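Response regulator (Colwellia psychrerythraea, PDB 3EQZ) is a response regulator protein with a CheY-like receiver domain, the kind that serves two-component signalling. Local coordinates at residues L44-L54 / S73-S81. Sequence-based numbering, arbitrary orientation.
Sequences LNKQDIIILDL and SPASLILIS
Ile78 reaches its CD1 between two isoleucines of the neighbouring strand, 3.8 Å from CG2 of Ile49 and 4.0 Å from CG1 of Ile51. With Ile51 it lies side by side, pointing the same way, whereas Ile49 runs across it at a slant. One step further along, CG2 of Ile51 meets CD1 of Ile80 at 3.4 Å, a tight carbon pair. On the opposite face, where helix 60-70 covers Ile50 and Leu52 and helix 87-97 covers Leu79, Leu77 has CG anti to the backbone N (chi1 -176°), which leans it toward strand 49-53 and sets CD1 against CG2 of Ile50 (3.7 Å) and CB of Leu52. Leu52 and Leu79 then stand alongside each other with CD2 against CD2. Strand 49-53 is the middle one of the parallel receiver-domain sheet and 76-81 its neighbour, joined by a right-handed beta-alpha-beta crossover through helix 60-70. Six backbone hydrogen bonds hold them, from Ser76 N to Asp48 O through to Leu54 N on Ile80 O. At the entry end a water donates to O of both Lys46 and Asp48 and accepts from Ser76 OG (2.7 Å). At the far end Asp53 turns its carboxylate to Lys108 and the backbone N of Met55, while CD1 of Leu54 rests 3.5 Å from CB of Ser81.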
ATOM      1  N   LEU B  44      10.363  12.026 -25.805  1.00 44.12           N
ATOM      2  CA  LEU B  44       9.869  13.157 -25.084  1.00 43.72           C
ATOM      3  C   LEU B  44      10.966  13.996 -24.449  1.00 42.43           C
ATOM      4  O   LEU B  44      12.055  13.506 -24.192  1.00 41.99           O
ATOM      5  CB  LEU B  44       8.902  12.636 -24.031  1.00 43.98           C
ATOM      6  CG  LEU B  44       7.924  11.691 -24.722  1.00 46.22           C
ATOM      7  CD1 LEU B  44       7.256  10.788 -23.706  1.00 49.30           C
ATOM      8  CD2 LEU B  44       6.912  12.485 -25.562  1.00 42.91           C
ATOM      9  N   ASN B  45      10.659  15.260 -24.185  1.00 40.96           N
ATOM     10  CA  ASN B  45      11.632  16.138 -23.583  1.00 40.90           C
ATOM     11  C   ASN B  45      11.321  16.423 -22.119  1.00 39.21           C
ATOM     12  O   ASN B  45      10.242  16.165 -21.626  1.00 37.82           O
ATOM     13  CB  ASN B  45      11.738  17.464 -24.360  1.00 42.52           C
ATOM     14  CG  ASN B  45      11.730  17.260 -25.855  1.00 46.26           C
ATOM     15  OD1 ASN B  45      12.543  16.488 -26.388  1.00 47.88           O
ATOM     16  ND2 ASN B  45      10.778  17.926 -26.548  1.00 48.77           N
ATOM     17  N   LYS B  46      12.298  16.999 -21.453  1.00 38.29           N
ATOM     18  CA  LYS B  46      12.200  17.349 -20.080  1.00 37.93           C
ATOM     19  C   LYS B  46      11.005  18.257 -19.853  1.00 37.14           C
ATOM     20  O   LYS B  46      10.367  18.163 -18.820  1.00 38.11           O
ATOM     21  CB  LYS B  46      13.517  17.985 -19.635  1.00 38.00           C
ATOM     22  CG  LYS B  46      13.757  17.973 -18.175  1.00 40.20           C
ATOM     23  CD  LYS B  46      15.097  18.625 -17.887  1.00 41.13           C
ATOM     24  CE  LYS B  46      16.232  17.675 -18.245  1.00 41.94           C
ATOM     25  NZ  LYS B  46      17.638  18.074 -17.778  1.00 37.98           N
ATOM     26  N   GLN B  47      10.665  19.099 -20.824  1.00 35.59           N
ATOM     27  CA  GLN B  47       9.560  20.066 -20.656  1.00 35.62           C
ATOM     28  C   GLN B  47       8.178  19.535 -21.046  1.00 33.34           C
ATOM     29  O   GLN B  47       7.164  20.212 -20.836  1.00 32.02           O
ATOM     30  CB  GLN B  47       9.870  21.389 -21.429  1.00 36.84           C
ATOM     31  CG  GLN B  47      11.406  21.735 -21.487  1.00 43.75           C
ATOM     32  CD  GLN B  47      12.100  21.103 -22.759  1.00 52.48           C
ATOM     33  OE1 GLN B  47      11.804  21.489 -23.908  1.00 58.18           O
ATOM     34  NE2 GLN B  47      12.992  20.138 -22.547  1.00 53.90           N
ATOM     35  N   ASP B  48       8.129  18.338 -21.629  1.00 31.96           N
ATOM     36  CA  ASP B  48       6.849  17.707 -21.961  1.00 31.34           C
ATOM     37  C   ASP B  48       6.107  17.244 -20.663  1.00 30.47           C
ATOM     38  O   ASP B  48       6.748  16.879 -19.657  1.00 31.81           O
ATOM     39  CB  ASP B  48       7.040  16.527 -22.932  1.00 29.90           C
ATOM     40  CG  ASP B  48       7.655  16.972 -24.296  1.00 33.60           C
ATOM     41  OD1 ASP B  48       7.416  18.140 -24.756  1.00 32.67           O
ATOM     42  OD2 ASP B  48       8.396  16.161 -24.905  1.00 35.41           O
ATOM     43  N   ILE B  49       4.788  17.308 -20.700  1.00 29.20           N
ATOM     44  CA  ILE B  49       3.917  16.845 -19.619  1.00 28.51           C
ATOM     45  C   ILE B  49       3.008  15.733 -20.167  1.00 27.98           C
ATOM     46  O   ILE B  49       2.366  15.896 -21.197  1.00 28.45           O
ATOM     47  CB  ILE B  49       3.018  17.960 -19.143  1.00 27.50           C
ATOM     48  CG1 ILE B  49       3.871  19.090 -18.531  1.00 29.01           C
ATOM     49  CG2 ILE B  49       2.020  17.408 -18.111  1.00 26.42           C
ATOM     50  CD1 ILE B  49       3.174  20.492 -18.681  1.00 36.01           C
ATOM     51  N   ILE B  50       2.990  14.590 -19.509  1.00 27.41           N
ATOM     52  CA  ILE B  50       2.211  13.443 -19.986  1.00 26.48           C
ATOM     53  C   ILE B  50       1.089  13.215 -18.983  1.00 27.55           C
ATOM     54  O   ILE B  50       1.356  13.071 -17.778  1.00 29.25           O
ATOM     55  CB  ILE B  50       3.056  12.168 -20.039  1.00 25.75           C
ATOM     56  CG1 ILE B  50       4.290  12.398 -20.941  1.00 26.90           C
ATOM     57  CG2 ILE B  50       2.209  10.953 -20.442  1.00 24.95           C
ATOM     58  CD1 ILE B  50       5.362  11.301 -20.734  1.00 30.54           C
ATOM     59  N   ILE B  51      -0.147  13.203 -19.455  1.00 26.65           N
ATOM     60  CA  ILE B  51      -1.267  12.823 -18.603  1.00 27.80           C
ATOM     61  C   ILE B  51      -1.658  11.429 -19.015  1.00 28.83           C
ATOM     62  O   ILE B  51      -2.087  11.203 -20.146  1.00 27.29           O
ATOM     63  CB  ILE B  51      -2.445  13.812 -18.697  1.00 28.16           C
ATOM     64  CG1 ILE B  51      -1.975  15.249 -18.364  1.00 28.89           C
ATOM     65  CG2 ILE B  51      -3.650  13.349 -17.863  1.00 27.91           C
ATOM     66  CD1 ILE B  51      -3.104  16.330 -18.592  1.00 34.30           C
ATOM     67  N   LEU B  52      -1.474  10.484 -18.093  1.00 28.63           N
ATOM     68  CA  LEU B  52      -1.601   9.070 -18.411  1.00 29.91           C
ATOM     69  C   LEU B  52      -2.766   8.432 -17.642  1.00 31.83           C
ATOM     70  O   LEU B  52      -2.742   8.406 -16.391  1.00 31.89           O
ATOM     71  CB  LEU B  52      -0.297   8.319 -18.108  1.00 29.44           C
ATOM     72  CG  LEU B  52      -0.307   6.762 -18.315  1.00 31.54           C
ATOM     73  CD1 LEU B  52      -0.689   6.349 -19.777  1.00 25.53           C
ATOM     74  CD2 LEU B  52       1.031   6.072 -17.907  1.00 28.30           C
ATOM     75  N   ASP B  53      -3.796   7.959 -18.364  1.00 32.59           N
ATOM     76  CA  ASP B  53      -4.849   7.191 -17.708  1.00 34.38           C
ATOM     77  C   ASP B  53      -4.325   5.775 -17.574  1.00 34.44           C
ATOM     78  O   ASP B  53      -3.765   5.267 -18.516  1.00 34.43           O
ATOM     79  CB  ASP B  53      -6.205   7.209 -18.470  1.00 35.12           C
ATOM     80  CG  ASP B  53      -7.357   6.523 -17.656  1.00 37.31           C
ATOM     81  OD1 ASP B  53      -8.218   7.245 -17.075  1.00 43.00           O
ATOM     82  OD2 ASP B  53      -7.379   5.276 -17.550  1.00 37.37           O
ATOM     83  N   LEU B  54      -4.493   5.147 -16.404  1.00 35.01           N
ATOM     84  CA  LEU B  54      -3.945   3.820 -16.182  1.00 36.26           C
ATOM     85  C   LEU B  54      -4.704   2.784 -16.991  1.00 36.80           C
ATOM     86  O   LEU B  54      -4.217   1.700 -17.213  1.00 35.25           O
ATOM     87  CB  LEU B  54      -4.012   3.418 -14.707  1.00 36.01           C
ATOM     88  CG  LEU B  54      -3.104   4.159 -13.729  1.00 38.13           C
ATOM     89  CD1 LEU B  54      -3.286   3.534 -12.346  1.00 40.48           C
ATOM     90  CD2 LEU B  54      -1.642   4.169 -14.153  1.00 35.84           C
ATOM     91  N   SER B  73      12.688   8.343 -19.774  1.00 36.41           N
ATOM     92  CA  SER B  73      12.038   9.592 -20.098  1.00 34.79           C
ATOM     93  C   SER B  73      12.207  10.660 -19.005  1.00 33.81           C
ATOM     94  O   SER B  73      12.068  10.392 -17.804  1.00 32.22           O
ATOM     95  CB  SER B  73      10.557   9.353 -20.397  1.00 35.22           C
ATOM     96  OG  SER B  73       9.877  10.557 -20.767  1.00 34.82           O
ATOM     97  N   PRO B  74      12.497  11.891 -19.436  1.00 33.64           N
ATOM     98  CA  PRO B  74      12.675  12.982 -18.500  1.00 33.20           C
ATOM     99  C   PRO B  74      11.366  13.777 -18.320  1.00 32.22           C
ATOM    100  O   PRO B  74      11.331  14.737 -17.557  1.00 32.37           O
ATOM    101  CB  PRO B  74      13.790  13.819 -19.178  1.00 32.57           C
ATOM    102  CG  PRO B  74      13.459  13.708 -20.648  1.00 33.45           C
ATOM    103  CD  PRO B  74      12.879  12.288 -20.821  1.00 35.12           C
ATOM    104  N   ALA B  75      10.290  13.354 -18.985  1.00 30.26           N
ATOM    105  CA  ALA B  75       9.066  14.141 -19.051  1.00 29.92           C
ATOM    106  C   ALA B  75       8.337  14.140 -17.691  1.00 28.83           C
ATOM    107  O   ALA B  75       8.532  13.255 -16.911  1.00 28.56           O
ATOM    108  CB  ALA B  75       8.115  13.594 -20.160  1.00 29.78           C
ATOM    109  N   SER B  76       7.536  15.162 -17.411  1.00 28.72           N
ATOM    110  CA  SER B  76       6.709  15.158 -16.186  1.00 28.37           C
ATOM    111  C   SER B  76       5.523  14.269 -16.465  1.00 27.50           C
ATOM    112  O   SER B  76       4.967  14.279 -17.595  1.00 26.56           O
ATOM    113  CB  SER B  76       6.195  16.546 -15.840  1.00 27.72           C
ATOM    114  OG  SER B  76       7.265  17.422 -15.597  1.00 33.38           O
ATOM    115  N   LEU B  77       5.108  13.528 -15.434  1.00 26.39           N
ATOM    116  CA  LEU B  77       4.038  12.575 -15.571  1.00 26.03           C
ATOM    117  C   LEU B  77       2.896  12.810 -14.571  1.00 26.77           C
ATOM    118  O   LEU B  77       3.131  12.994 -13.353  1.00 25.70           O
ATOM    119  CB  LEU B  77       4.609  11.164 -15.443  1.00 27.43           C
ATOM    120  CG  LEU B  77       3.729   9.940 -15.637  1.00 29.19           C
ATOM    121  CD1 LEU B  77       3.203   9.929 -17.027  1.00 25.28           C
ATOM    122  CD2 LEU B  77       4.559   8.677 -15.336  1.00 29.88           C
ATOM    123  N   ILE B  78       1.671  12.799 -15.086  1.00 25.22           N
ATOM    124  CA  ILE B  78       0.459  12.857 -14.248  1.00 25.93           C
ATOM    125  C   ILE B  78      -0.331  11.575 -14.481  1.00 26.72           C
ATOM    126  O   ILE B  78      -0.504  11.177 -15.618  1.00 25.89           O
ATOM    127  CB  ILE B  78      -0.435  14.046 -14.614  1.00 26.24           C
ATOM    128  CG1 ILE B  78       0.290  15.360 -14.297  1.00 26.77           C
ATOM    129  CG2 ILE B  78      -1.757  13.938 -13.914  1.00 25.25           C
ATOM    130  CD1 ILE B  78      -0.200  16.634 -15.082  1.00 25.99           C
ATOM    131  N   LEU B  79      -0.749  10.897 -13.407  1.00 26.94           N
ATOM    132  CA  LEU B  79      -1.433   9.648 -13.541  1.00 28.33           C
ATOM    133  C   LEU B  79      -2.869   9.789 -13.138  1.00 29.36           C
ATOM    134  O   LEU B  79      -3.185  10.432 -12.148  1.00 30.33           O
ATOM    135  CB  LEU B  79      -0.791   8.566 -12.692  1.00 27.39           C
ATOM    136  CG  LEU B  79       0.695   8.341 -12.882  1.00 28.87           C
ATOM    137  CD1 LEU B  79       1.154   7.381 -11.770  1.00 29.78           C
ATOM    138  CD2 LEU B  79       1.001   7.734 -14.317  1.00 24.58           C
ATOM    139  N   ILE B  80      -3.748   9.153 -13.890  1.00 31.16           N
ATOM    140  CA  ILE B  80      -5.166   9.258 -13.612  1.00 33.33           C
ATOM    141  C   ILE B  80      -5.796   7.902 -13.541  1.00 35.27           C
ATOM    142  O   ILE B  80      -5.453   7.034 -14.334  1.00 34.28           O
ATOM    143  CB  ILE B  80      -5.869  10.108 -14.656  1.00 34.60           C
ATOM    144  CG1 ILE B  80      -5.151  11.494 -14.728  1.00 33.43           C
ATOM    145  CG2 ILE B  80      -7.371  10.253 -14.222  1.00 34.35           C
ATOM    146  CD1 ILE B  80      -5.908  12.573 -15.445  1.00 37.76           C
ATOM    147  N   SER B  81      -6.678   7.717 -12.544  1.00 37.92           N
ATOM    148  CA  SER B  81      -7.377   6.430 -12.329  1.00 41.47           C
ATOM    149  C   SER B  81      -8.298   6.492 -11.117  1.00 42.81           C
ATOM    150  O   SER B  81      -8.158   7.395 -10.290  1.00 43.15           O
ATOM    151  CB  SER B  81      -6.326   5.334 -12.042  1.00 40.13           C
ATOM    152  OG  SER B  81      -6.850   4.053 -12.346  1.00 43.39           O
TER
HETATM  153  O   HOH W   1      10.220  16.589 -16.163  1.00 40.52           O
HETATM  154  O   HOH W   2       7.882  18.766 -17.810  1.00 45.00           O